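Local coordinates for Xaa-Pro aminopeptidase (Thermococcus sibiricus MM 739, PDB 4RGZ), which probably acts as a zinc-dependent peptidase of the M24B family, cleaving peptides or dipeptides next to proline, at residues G272-V277 with K318-D323; E136-K141 with L303-H308. All blocks are in the same frame, centred on the assembly; numbering follows the deposited sequence.

Contact 1 ties two loops mainly through backbone bonds and aliphatic side chains, whereas contact 2 relies on the charged ends of R138 and K141, which reach a carboxylate and main-chain carbonyls. Contact 1 is partly buried, its centre about 18 Å from that of the chain, and lies within the M24 metallopeptidase part. Contact 2 is buried, about 7 Å from the chain centre, and joins the end of helix 131-138 and the residues after it to the loop between strands 300-302 and 311-313. Residues 303-308 and 318-323 flank strand 311-313, and the contact centres are about 15 Å apart. They meet where I140 packs against K322, with a long, weak ion pair between E139 and K319.

Contact 1. Residues G272-V277 with K318-D323; sequences GIPAEV and KKILKD
P274 and I320 form a single beta bridge, CA to CA 4.4 Å, where the loop entering helix 275-288 meets the loop before strand 326-335 in the pita-bread metallopeptidase fold. The two runs are skewed, their end-to-end directions 133° apart. G272 N donates to L321 O at 2.9 Å, and L321 N returns a bond of 3.1 Å to I273 O. P274 is the N-cap residue, and just beyond it A275 N, in the first helical turn, finds its acceptor across the contact in K319 O at 3.0 Å. That same oxygen also receives a CA-H...O contact from P274.

I320 spreads its two branches over this backbone. With CG1 anti to the carbonyl carbon (chi1 -63°), CG2 lies 3.5 Å from G272 CA while CD1 reaches the ring at P274 CG, 3.7 Å away. L321 runs alongside I273, its CD1 meeting I273 CG1 and A275 CA; V278 and L349 continue this apolar patch. At the other end, E276 and K318 lie side by side without a salt bridge: E276 OE2 is 6.1 Å from K318 NZ and instead sits beside K318 CG, at 4.0 Å.

Contact 2. Residues E136-K141 with L303-H308; sequences ELREIK and LGIDVH
The guanidinium of R138 has I305 CD1 over one face and D306 OD2 at its edge, close to the guanidinium plane. R138 NH2 donates to D306 OD2 at 3.1 Å, a salt-bridge bond that is fairly straight (160° at the hydrogen). The two planes are turned 66° against each other, and OD2 is met from above the carboxylate plane. NH1 is held by N31 and D306 OD1 by S30, both at helix 30-35, while E309 gives NH2 a second carboxylate partner.

K141 works beside it through its ammonium group. A bend at chi2 (79°) folds the chain so that NZ reaches L303 O at 2.7 Å and, three residues back along the chain, R138 O at 2.8 Å; E309 OE1 adds a salt bridge. On the way, K141 CE passes G304 CA at 3.7 Å. A methionine here would probably leave the L303 and R138 carbonyls without this shared donor and E309 without one of its cations.

The side chain of L303 lies about 4 Å from that of the zinc ligand D237, so the loop gripped here runs close to the metal site. One ammonium group thus serves two carbonyl oxygens and the E309 carboxylate in a buried contact.

Contact 1. Residues G272-V277 with K318-D323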
ATOM      1  N   GLY A 272       2.873  32.289  10.714  1.00 47.88           N
ATOM      2  CA  GLY A 272       3.438  32.759  11.958  1.00 49.59           C
ATOM      3  C   GLY A 272       2.716  32.199  13.171  1.00 48.35           C
ATOM      4  O   GLY A 272       3.125  32.464  14.278  1.00 49.80           O
ATOM      5  N   ILE A 273       1.653  31.415  12.989  1.00 45.23           N
ATOM      6  CA  ILE A 273       0.954  30.919  14.156  1.00 43.45           C
ATOM      7  C   ILE A 273       1.178  29.419  14.369  1.00 41.09           C
ATOM      8  O   ILE A 273       1.314  28.673  13.397  1.00 39.76           O
ATOM      9  CB  ILE A 273      -0.556  31.294  14.209  1.00 43.26           C
ATOM     10  CG1 ILE A 273      -1.426  30.105  13.867  1.00 40.53           C
ATOM     11  CG2 ILE A 273      -0.917  32.540  13.407  1.00 44.48           C
ATOM     12  CD1 ILE A 273      -2.586  30.003  14.826  1.00 39.80           C
ATOM     13  N   PRO A 274       1.239  28.975  15.652  1.00 40.76           N
ATOM     14  CA  PRO A 274       1.630  27.583  15.858  1.00 38.70           C
ATOM     15  C   PRO A 274       0.520  26.631  15.464  1.00 36.24           C
ATOM     16  O   PRO A 274      -0.665  26.951  15.597  1.00 35.97           O
ATOM     17  CB  PRO A 274       1.950  27.516  17.366  1.00 40.33           C
ATOM     18  CG  PRO A 274       2.213  28.931  17.797  1.00 41.75           C
ATOM     19  CD  PRO A 274       1.349  29.777  16.901  1.00 41.95           C
ATOM     20  N   ALA A 275       0.905  25.466  14.961  1.00 34.88           N
ATOM     21  CA  ALA A 275      -0.042  24.493  14.486  1.00 32.05           C
ATOM     22  C   ALA A 275      -0.986  24.082  15.603  1.00 31.78           C
ATOM     23  O   ALA A 275      -2.174  23.846  15.354  1.00 29.81           O
ATOM     24  CB  ALA A 275       0.691  23.278  13.952  1.00 31.47           C
ATOM     25  N   GLU A 276      -0.454  23.965  16.816  1.00 33.21           N
ATOM     26  CA  GLU A 276      -1.300  23.687  17.972  1.00 34.78           C
ATOM     27  C   GLU A 276      -2.387  24.763  18.242  1.00 35.41           C
ATOM     28  O   GLU A 276      -3.534  24.421  18.626  1.00 34.45           O
ATOM     29  CB  GLU A 276      -0.470  23.437  19.228  1.00 37.10           C
ATOM     30  CG  GLU A 276       0.402  24.612  19.652  1.00 39.48           C
ATOM     31  CD  GLU A 276       1.118  24.349  20.945  1.00 41.72           C
ATOM     32  OE1 GLU A 276       1.073  23.220  21.444  1.00 42.06           O
ATOM     33  OE2 GLU A 276       1.722  25.281  21.481  1.00 46.73           O
ATOM     34  N   VAL A 277      -2.040  26.041  18.034  1.00 36.45           N
ATOM     35  CA  VAL A 277      -3.009  27.125  18.256  1.00 35.92           C
ATOM     36  C   VAL A 277      -4.215  26.917  17.342  1.00 33.83           C
ATOM     37  O   VAL A 277      -5.359  27.121  17.746  1.00 33.56           O
ATOM     38  CB  VAL A 277      -2.373  28.520  18.087  1.00 37.12           C
ATOM     39  CG1 VAL A 277      -3.424  29.601  18.098  1.00 36.97           C
ATOM     40  CG2 VAL A 277      -1.396  28.791  19.213  1.00 39.11           C
ATOM     41  N   LYS A 318       4.355  22.627  18.177  1.00 44.02           N
ATOM     42  CA  LYS A 318       4.807  24.010  18.378  1.00 45.66           C
ATOM     43  C   LYS A 318       5.225  24.664  17.058  1.00 46.18           C
ATOM     44  O   LYS A 318       5.533  25.859  17.012  1.00 49.14           O
ATOM     45  CB  LYS A 318       5.933  24.057  19.409  1.00 47.54           C
ATOM     46  CG  LYS A 318       5.394  23.936  20.816  1.00 48.55           C
ATOM     47  CD  LYS A 318       6.484  23.965  21.850  1.00 52.61           C
ATOM     48  CE  LYS A 318       5.899  24.060  23.247  1.00 54.32           C
ATOM     49  NZ  LYS A 318       6.999  24.222  24.254  1.00 59.48           N
ATOM     50  N   LYS A 319       5.203  23.868  15.992  1.00 44.70           N
ATOM     51  CA  LYS A 319       5.727  24.255  14.698  1.00 44.71           C
ATOM     52  C   LYS A 319       4.970  25.465  14.177  1.00 42.94           C
ATOM     53  O   LYS A 319       3.738  25.459  14.127  1.00 40.23           O
ATOM     54  CB  LYS A 319       5.588  23.085  13.723  1.00 44.06           C
ATOM     55  CG  LYS A 319       6.606  23.077  12.602  1.00 46.70           C
ATOM     56  CD  LYS A 319       6.128  22.191  11.464  1.00 45.66           C
ATOM     57  CE  LYS A 319       7.289  21.466  10.798  1.00 48.33           C
ATOM     58  NZ  LYS A 319       7.952  20.479  11.688  1.00 50.32           N
ATOM     59  N   ILE A 320       5.719  26.497  13.809  1.00 44.20           N
ATOM     60  CA  ILE A 320       5.152  27.709  13.243  1.00 44.42           C
ATOM     61  C   ILE A 320       4.686  27.393  11.818  1.00 43.07           C
ATOM     62  O   ILE A 320       5.358  26.678  11.088  1.00 46.10           O
ATOM     63  CB  ILE A 320       6.165  28.901  13.338  1.00 47.65           C
ATOM     64  CG1 ILE A 320       6.497  29.242  14.810  1.00 49.18           C
ATOM     65  CG2 ILE A 320       5.657  30.161  12.653  1.00 47.82           C
ATOM     66  CD1 ILE A 320       5.345  29.056  15.792  1.00 46.42           C
ATOM     67  N   LEU A 321       3.516  27.868  11.439  1.00 40.82           N
ATOM     68  CA  LEU A 321       3.012  27.630  10.097  1.00 39.88           C
ATOM     69  C   LEU A 321       3.596  28.644   9.114  1.00 42.58           C
ATOM     70  O   LEU A 321       3.806  29.829   9.451  1.00 43.20           O
ATOM     71  CB  LEU A 321       1.493  27.695  10.091  1.00 37.63           C
ATOM     72  CG  LEU A 321       0.772  26.488  10.692  1.00 35.24           C
ATOM     73  CD1 LEU A 321      -0.440  26.903  11.495  1.00 33.86           C
ATOM     74  CD2 LEU A 321       0.353  25.541   9.604  1.00 33.27           C
ATOM     75  N   LYS A 322       3.886  28.181   7.900  1.00 42.74           N
ATOM     76  CA  LYS A 322       4.584  29.070   6.937  1.00 45.87           C
ATOM     77  C   LYS A 322       3.941  28.976   5.567  1.00 45.34           C
ATOM     78  O   LYS A 322       3.441  27.901   5.178  1.00 42.75           O
ATOM     79  CB  LYS A 322       6.069  28.694   6.785  1.00 48.02           C
ATOM     80  CG  LYS A 322       6.905  28.622   8.047  1.00 49.00           C
ATOM     81  CD  LYS A 322       7.346  29.991   8.519  1.00 51.91           C
ATOM     82  CE  LYS A 322       8.574  29.877   9.403  1.00 54.51           C
ATOM     83  NZ  LYS A 322       9.175  31.211   9.687  1.00 58.91           N
ATOM     84  N   ASP A 323       3.956  30.086   4.836  1.00 47.09           N
ATOM     85  CA  ASP A 323       3.627  30.027   3.412  1.00 48.08           C
ATOM     86  C   ASP A 323       4.157  28.729   2.807  1.00 47.04           C
ATOM     87  O   ASP A 323       5.300  28.345   3.053  1.00 48.42           O
ATOM     88  CB  ASP A 323       4.186  31.222   2.643  1.00 51.82           C
ATOM     89  CG  ASP A 323       3.314  32.453   2.762  1.00 53.21           C
ATOM     90  OD1 ASP A 323       2.172  32.357   3.255  1.00 51.02           O
ATOM     91  OD2 ASP A 323       3.784  33.545   2.376  1.00 57.62           O
TER

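Contact 2. Residues E136-K141 with L303-H308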
ATOM      1  N   GLU A 136      11.733  19.468   6.102  1.00 59.76           N
ATOM      2  CA  GLU A 136      11.968  20.900   6.015  1.00 60.92           C
ATOM      3  C   GLU A 136      11.681  21.451   4.635  1.00 59.90           C
ATOM      4  O   GLU A 136      11.103  22.531   4.522  1.00 59.09           O
ATOM      5  CB  GLU A 136      13.412  21.212   6.382  1.00 67.15           C
ATOM      6  CG  GLU A 136      13.651  21.367   7.873  1.00 70.03           C
ATOM      7  CD  GLU A 136      15.105  21.139   8.276  1.00 77.15           C
ATOM      8  OE1 GLU A 136      15.306  20.703   9.435  1.00 80.05           O
ATOM      9  OE2 GLU A 136      16.043  21.379   7.460  1.00 80.73           O
ATOM     10  N   LEU A 137      12.098  20.718   3.603  1.00 60.51           N
ATOM     11  CA  LEU A 137      11.853  21.102   2.221  1.00 60.48           C
ATOM     12  C   LEU A 137      10.470  20.681   1.741  1.00 56.59           C
ATOM     13  O   LEU A 137       9.778  21.474   1.119  1.00 56.39           O
ATOM     14  CB  LEU A 137      12.904  20.522   1.288  1.00 64.63           C
ATOM     15  CG  LEU A 137      14.387  20.444   1.654  1.00 69.06           C
ATOM     16  CD1 LEU A 137      15.156  20.110   0.388  1.00 73.25           C
ATOM     17  CD2 LEU A 137      14.929  21.717   2.271  1.00 71.01           C
ATOM     18  N   ARG A 138      10.053  19.447   2.033  1.00 53.81           N
ATOM     19  CA  ARG A 138       8.748  18.949   1.563  1.00 49.89           C
ATOM     20  C   ARG A 138       7.532  19.696   2.147  1.00 46.48           C
ATOM     21  O   ARG A 138       6.490  19.770   1.505  1.00 44.60           O
ATOM     22  CB  ARG A 138       8.629  17.429   1.760  1.00 48.39           C
ATOM     23  CG  ARG A 138       9.511  16.630   0.803  1.00 52.03           C
ATOM     24  CD  ARG A 138       9.448  15.110   0.966  1.00 51.44           C
ATOM     25  NE  ARG A 138       8.080  14.592   1.101  1.00 46.99           N
ATOM     26  CZ  ARG A 138       7.776  13.341   1.430  1.00 45.68           C
ATOM     27  NH1 ARG A 138       8.718  12.461   1.667  1.00 48.51           N
ATOM     28  NH2 ARG A 138       6.520  12.979   1.556  1.00 42.83           N
ATOM     29  N   GLU A 139       7.664  20.267   3.340  1.00 46.05           N
ATOM     30  CA  GLU A 139       6.540  20.963   3.975  1.00 43.25           C
ATOM     31  C   GLU A 139       6.301  22.355   3.404  1.00 43.78           C
ATOM     32  O   GLU A 139       5.276  22.952   3.651  1.00 41.74           O
ATOM     33  CB  GLU A 139       6.732  21.035   5.486  1.00 43.46           C
ATOM     34  CG  GLU A 139       7.830  21.991   5.946  1.00 48.12           C
ATOM     35  CD  GLU A 139       8.116  21.901   7.442  1.00 48.90           C
ATOM     36  OE1 GLU A 139       9.170  22.404   7.863  1.00 52.63           O
ATOM     37  OE2 GLU A 139       7.318  21.305   8.199  1.00 46.48           O
ATOM     38  N   ILE A 140       7.266  22.871   2.649  1.00 47.41           N
ATOM     39  CA  ILE A 140       7.101  24.148   1.939  1.00 48.57           C
ATOM     40  C   ILE A 140       6.900  23.874   0.447  1.00 49.46           C
ATOM     41  O   ILE A 140       7.855  23.851  -0.303  1.00 53.26           O
ATOM     42  CB  ILE A 140       8.303  25.138   2.187  1.00 51.64           C
ATOM     43  CG1 ILE A 140       8.609  25.276   3.699  1.00 50.35           C
ATOM     44  CG2 ILE A 140       8.080  26.499   1.517  1.00 52.70           C
ATOM     45  CD1 ILE A 140       7.424  25.622   4.590  1.00 46.03           C
ATOM     46  N   LYS A 141       5.660  23.662   0.031  1.00 46.60           N
ATOM     47  CA  LYS A 141       5.355  23.437  -1.369  1.00 48.09           C
ATOM     48  C   LYS A 141       5.646  24.683  -2.205  1.00 52.46           C
ATOM     49  O   LYS A 141       5.505  25.817  -1.738  1.00 53.98           O
ATOM     50  CB  LYS A 141       3.888  23.014  -1.537  1.00 44.68           C
ATOM     51  CG  LYS A 141       3.595  21.523  -1.303  1.00 41.99           C
ATOM     52  CD  LYS A 141       3.519  21.124   0.169  1.00 38.73           C
ATOM     53  CE  LYS A 141       3.462  19.615   0.334  1.00 37.24           C
ATOM     54  NZ  LYS A 141       3.792  19.126   1.709  1.00 36.14           N
ATOM     55  N   LEU A 303      -0.419  17.453   3.777  1.00 33.61           N
ATOM     56  CA  LEU A 303      -0.524  16.747   2.503  1.00 31.55           C
ATOM     57  C   LEU A 303       0.717  17.037   1.660  1.00 32.79           C
ATOM     58  O   LEU A 303       1.257  18.133   1.700  1.00 32.57           O
ATOM     59  CB  LEU A 303      -1.793  17.188   1.765  1.00 29.87           C
ATOM     60  CG  LEU A 303      -3.057  17.010   2.600  1.00 27.96           C
ATOM     61  CD1 LEU A 303      -4.210  17.879   2.079  1.00 26.88           C
ATOM     62  CD2 LEU A 303      -3.436  15.534   2.750  1.00 25.55           C
ATOM     63  N   GLY A 304       1.162  16.029   0.923  1.00 34.03           N
ATOM     64  CA  GLY A 304       2.278  16.149  -0.006  1.00 37.27           C
ATOM     65  C   GLY A 304       2.188  14.985  -0.950  1.00 38.01           C
ATOM     66  O   GLY A 304       1.112  14.692  -1.442  1.00 37.38           O
ATOM     67  N   ILE A 305       3.325  14.335  -1.185  1.00 41.13           N
ATOM     68  CA  ILE A 305       3.426  13.091  -1.927  1.00 42.83           C
ATOM     69  C   ILE A 305       2.824  11.985  -1.088  1.00 41.73           C
ATOM     70  O   ILE A 305       2.444  10.943  -1.594  1.00 42.20           O
ATOM     71  CB  ILE A 305       4.895  12.789  -2.262  1.00 46.53           C
ATOM     72  CG1 ILE A 305       5.417  13.866  -3.200  1.00 48.10           C
ATOM     73  CG2 ILE A 305       5.048  11.432  -2.951  1.00 48.38           C
ATOM     74  CD1 ILE A 305       6.847  14.236  -2.938  1.00 52.16           C
ATOM     75  N   ASP A 306       2.714  12.257   0.207  1.00 41.29           N
ATOM     76  CA  ASP A 306       2.021  11.403   1.150  1.00 38.69           C
ATOM     77  C   ASP A 306       0.792  12.073   1.720  1.00 35.60           C
ATOM     78  O   ASP A 306       0.775  13.285   1.844  1.00 35.46           O
ATOM     79  CB  ASP A 306       2.966  11.115   2.283  1.00 39.98           C
ATOM     80  CG  ASP A 306       4.084  10.238   1.864  1.00 43.76           C
ATOM     81  OD1 ASP A 306       3.919   9.473   0.896  1.00 45.14           O
ATOM     82  OD2 ASP A 306       5.140  10.317   2.493  1.00 46.92           O
ATOM     83  N   VAL A 307      -0.215  11.277   2.082  1.00 34.00           N
ATOM     84  CA  VAL A 307      -1.420  11.779   2.732  1.00 31.49           C
ATOM     85  C   VAL A 307      -1.223  12.218   4.188  1.00 31.88           C
ATOM     86  O   VAL A 307      -2.025  13.004   4.717  1.00 30.50           O
ATOM     87  CB  VAL A 307      -2.562  10.756   2.794  1.00 31.18           C
ATOM     88  CG1 VAL A 307      -3.852  11.448   2.376  1.00 30.24           C
ATOM     89  CG2 VAL A 307      -2.303   9.518   1.948  1.00 33.77           C
ATOM     90  N   HIS A 308      -0.200  11.698   4.860  1.00 32.73           N
ATOM     91  CA  HIS A 308       0.145  12.234   6.156  1.00 32.48           C
ATOM     92  C   HIS A 308       1.570  12.688   6.111  1.00 35.34           C
ATOM     93  O   HIS A 308       2.501  11.917   5.854  1.00 37.14           O
ATOM     94  CB  HIS A 308      -0.052  11.208   7.267  1.00 33.68           C
ATOM     95  CG  HIS A 308      -1.500  10.871   7.557  1.00 33.66           C
ATOM     96  ND1 HIS A 308      -2.526  11.304   6.793  1.00 33.51           N
ATOM     97  CD2 HIS A 308      -2.073  10.119   8.582  1.00 34.16           C
ATOM     98  CE1 HIS A 308      -3.687  10.850   7.294  1.00 32.27           C
ATOM     99  NE2 HIS A 308      -3.408  10.131   8.396  1.00 31.95           N
TER